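Local coordinates for protein putative alpha-L-fucosidase (Bacteroides thetaiotaomicron VPI-5482, PDB 3GZA) that probably hydrolyses alpha-L-fucosides, using a TIM-barrel catalytic domain followed by a C-terminal beta-sandwich, at residues I373-K378 with E403-K408. Residues are numbered along the deposited sequence; the frame is centred on the assembly and turned at random.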
ATOM      1  N   ILE A 373      39.897  31.225   9.285  1.00 24.57           N
ATOM      2  CA  ILE A 373      40.982  30.289   9.585  1.00 24.45           C
ATOM      3  C   ILE A 373      40.457  28.921   9.226  1.00 24.87           C
ATOM      4  O   ILE A 373      39.306  28.613   9.517  1.00 24.00           O
ATOM      5  CB  ILE A 373      41.346  30.240  11.066  1.00 24.13           C
ATOM      6  CG1 ILE A 373      41.365  31.639  11.689  1.00 25.88           C
ATOM      7  CG2 ILE A 373      42.709  29.457  11.271  1.00 23.56           C
ATOM      8  CD1 ILE A 373      41.419  31.622  13.227  1.00 29.93           C
ATOM      9  N   GLN A 374      41.272  28.120   8.555  1.00 24.37           N
ATOM     10  CA  GLN A 374      40.895  26.749   8.209  1.00 24.71           C
ATOM     11  C   GLN A 374      42.047  25.806   8.460  1.00 24.64           C
ATOM     12  O   GLN A 374      43.175  26.102   8.066  1.00 24.16           O
ATOM     13  CB  GLN A 374      40.516  26.627   6.728  1.00 25.34           C
ATOM     14  CG  GLN A 374      39.364  27.467   6.246  1.00 23.85           C
ATOM     15  CD  GLN A 374      38.960  27.089   4.833  1.00 26.63           C
ATOM     16  OE1 GLN A 374      39.389  27.739   3.885  1.00 27.92           O
ATOM     17  NE2 GLN A 374      38.207  26.005   4.674  1.00 26.14           N
ATOM     18  N   GLU A 375      41.761  24.686   9.130  1.00 24.31           N
ATOM     19  CA  GLU A 375      42.719  23.613   9.294  1.00 24.63           C
ATOM     20  C   GLU A 375      42.553  22.629   8.129  1.00 24.47           C
ATOM     21  O   GLU A 375      41.509  22.602   7.487  1.00 25.68           O
ATOM     22  CB  GLU A 375      42.509  22.869  10.610  1.00 24.15           C
ATOM     23  CG  GLU A 375      42.792  23.679  11.837  1.00 24.68           C
ATOM     24  CD  GLU A 375      42.659  22.869  13.123  1.00 23.61           C
ATOM     25  OE1 GLU A 375      41.529  22.835  13.628  1.00 23.78           O
ATOM     26  OE2 GLU A 375      43.693  22.310  13.626  1.00 23.83           O
ATOM     27  N   ASN A 376      43.609  21.849   7.850  1.00 25.53           N
ATOM     28  CA  ASN A 376      43.545  20.768   6.862  1.00 26.05           C
ATOM     29  C   ASN A 376      42.815  19.612   7.596  1.00 25.52           C
ATOM     30  O   ASN A 376      43.419  18.817   8.311  1.00 25.87           O
ATOM     31  CB  ASN A 376      44.951  20.346   6.427  1.00 27.21           C
ATOM     32  CG  ASN A 376      44.954  19.602   5.129  1.00 29.44           C
ATOM     33  OD1 ASN A 376      43.922  19.417   4.506  1.00 34.06           O
ATOM     34  ND2 ASN A 376      46.139  19.212   4.687  1.00 32.16           N
ATOM     35  N   ILE A 377      41.500  19.595   7.464  1.00 26.85           N
ATOM     36  CA  ILE A 377      40.651  18.684   8.228  1.00 27.07           C
ATOM     37  C   ILE A 377      40.995  17.187   8.143  1.00 27.48           C
ATOM     38  O   ILE A 377      40.789  16.450   9.115  1.00 26.85           O
ATOM     39  CB  ILE A 377      39.153  18.951   7.940  1.00 27.03           C
ATOM     40  CG1 ILE A 377      38.279  18.522   9.153  1.00 27.39           C
ATOM     41  CG2 ILE A 377      38.728  18.344   6.610  1.00 27.69           C
ATOM     42  CD1 ILE A 377      38.661  19.244  10.430  1.00 25.03           C
ATOM     43  N   LYS A 378      41.581  16.742   7.032  1.00 27.80           N
ATOM     44  CA  LYS A 378      42.012  15.352   6.918  1.00 27.72           C
ATOM     45  C   LYS A 378      43.014  14.950   8.016  1.00 27.31           C
ATOM     46  O   LYS A 378      43.129  13.781   8.352  1.00 27.82           O
ATOM     47  CB  LYS A 378      42.596  15.037   5.543  1.00 28.55           C
ATOM     48  CG  LYS A 378      43.957  15.572   5.304  1.00 32.67           C
ATOM     49  CD  LYS A 378      44.509  15.061   3.975  1.00 36.50           C
ATOM     50  CE  LYS A 378      43.791  15.743   2.823  1.00 40.38           C
ATOM     51  N   GLU A 403      38.944  28.802  20.337  1.00 23.72           N
ATOM     52  CA  GLU A 403      39.405  27.453  20.668  1.00 24.34           C
ATOM     53  C   GLU A 403      39.456  26.599  19.433  1.00 24.22           C
ATOM     54  O   GLU A 403      40.504  26.459  18.832  1.00 25.94           O
ATOM     55  CB  GLU A 403      38.471  26.823  21.696  1.00 24.90           C
ATOM     56  CG  GLU A 403      38.559  27.449  23.050  1.00 27.63           C
ATOM     57  CD  GLU A 403      37.678  26.737  24.061  1.00 31.69           C
ATOM     58  OE1 GLU A 403      37.984  25.580  24.434  1.00 34.53           O
ATOM     59  OE2 GLU A 403      36.671  27.349  24.464  1.00 36.30           O
ATOM     60  N   SER A 404      38.307  26.058  19.029  1.00 23.49           N
ATOM     61  CA  SER A 404      38.193  25.222  17.851  1.00 22.98           C
ATOM     62  C   SER A 404      38.274  26.011  16.545  1.00 24.16           C
ATOM     63  O   SER A 404      37.774  27.134  16.456  1.00 24.23           O
ATOM     64  CB  SER A 404      36.860  24.481  17.871  1.00 23.79           C
ATOM     65  OG  SER A 404      35.786  25.387  18.046  1.00 23.15           O
ATOM     66  N   VAL A 405      38.845  25.366  15.542  1.00 23.60           N
ATOM     67  CA  VAL A 405      38.879  25.902  14.199  1.00 23.81           C
ATOM     68  C   VAL A 405      38.266  24.836  13.291  1.00 24.21           C
ATOM     69  O   VAL A 405      37.170  25.023  12.775  1.00 24.12           O
ATOM     70  CB  VAL A 405      40.293  26.330  13.790  1.00 24.20           C
ATOM     71  CG1 VAL A 405      40.290  26.717  12.332  1.00 23.97           C
ATOM     72  CG2 VAL A 405      40.778  27.484  14.650  1.00 21.81           C
ATOM     73  N   GLY A 406      38.946  23.718  13.097  1.00 23.94           N
ATOM     74  CA  GLY A 406      38.427  22.649  12.261  1.00 24.47           C
ATOM     75  C   GLY A 406      38.438  23.079  10.807  1.00 24.75           C
ATOM     76  O   GLY A 406      39.354  23.822  10.389  1.00 25.57           O
ATOM     77  N   HIS A 407      37.404  22.714  10.064  1.00 25.17           N
ATOM     78  CA  HIS A 407      37.348  22.988   8.643  1.00 23.47           C
ATOM     79  C   HIS A 407      37.290  24.476   8.327  1.00 23.75           C
ATOM     80  O   HIS A 407      37.981  24.936   7.423  1.00 23.26           O
ATOM     81  CB  HIS A 407      36.207  22.241   7.984  1.00 24.56           C
ATOM     82  CG  HIS A 407      36.030  22.640   6.561  1.00 22.85           C
ATOM     83  ND1 HIS A 407      36.936  22.263   5.597  1.00 24.25           N
ATOM     84  CD2 HIS A 407      35.167  23.505   5.971  1.00 25.32           C
ATOM     85  CE1 HIS A 407      36.582  22.819   4.448  1.00 26.02           C
ATOM     86  NE2 HIS A 407      35.541  23.594   4.656  1.00 25.47           N
ATOM     87  N   LYS A 408      36.510  25.229   9.110  1.00 23.52           N
ATOM     88  CA  LYS A 408      36.395  26.657   8.895  1.00 22.91           C
ATOM     89  C   LYS A 408      35.908  27.399  10.117  1.00 23.64           C
ATOM     90  O   LYS A 408      34.967  26.970  10.770  1.00 23.52           O
ATOM     91  CB  LYS A 408      35.464  26.969   7.720  1.00 23.24           C
ATOM     92  CG  LYS A 408      35.344  28.458   7.345  1.00 24.81           C
ATOM     93  CD  LYS A 408      34.630  28.607   6.011  1.00 25.89           C
ATOM     94  CE  LYS A 408      35.587  28.444   4.787  1.00 26.00           C
ATOM     95  NZ  LYS A 408      34.856  28.678   3.483  1.00 27.61           N
TER
HETATM   96  O   HOH W   1      37.158  28.251   1.790  1.00 38.71           O
HETATM   97  O   HOH W   2      40.423  23.004  16.127  1.00 17.78           O
HETATM   98  O   HOH W   3      39.608  21.505   5.667  1.00 21.73           O
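Glu375 and Gly406 are bonded twice. The backbone N of Glu375 donates to Gly406 O at 2.9 Å, and the Glu375 side chain, extended beyond CG, reaches back to take Gly406 N on the anti lone pair of OE1 at 2.8 Å. OE1 also accepts from water 2, which in turn accepts from Val405 N, while OE2 takes the backbone N of Arg382 and Ile383, so both carboxylate oxygens are gripped. The backbone of Gly406 turns through a phi of 70°, easiest for glycine. Gln374 NE2 gives an N-H to His407 O at 3.0 Å; that oxygen lies nearly in the Gln374 amide plane, but the donor is tilted 29° from the carbonyl plane. NE2 also stands 3.5 Å above the His407 ring, offset toward its rim. Gln374 OE1 accepts from Asn436 ND2 and from water 1, which accepts from Lys408 NZ. Here the loop leading into edge strand 409-418 meets the end of its antiparallel partner 366-375 in the beta-sandwich, where the TIM-barrel domain packs. From that domain Glu21 OE2 makes a salt bridge to Lys408 NZ and a hydrogen bond to His407 NE2, and Asn310 OD1 takes His407 N. Water 3 accepts from Ile377 N and lies 2.8 Å from His407 ND1. A leucine in place of Gln374 would probably leave His407 O without this donor. With chi1 at 173°, Val405 CG1 swings away from its own N and meets Ile373 CG2 at 3.8 Å.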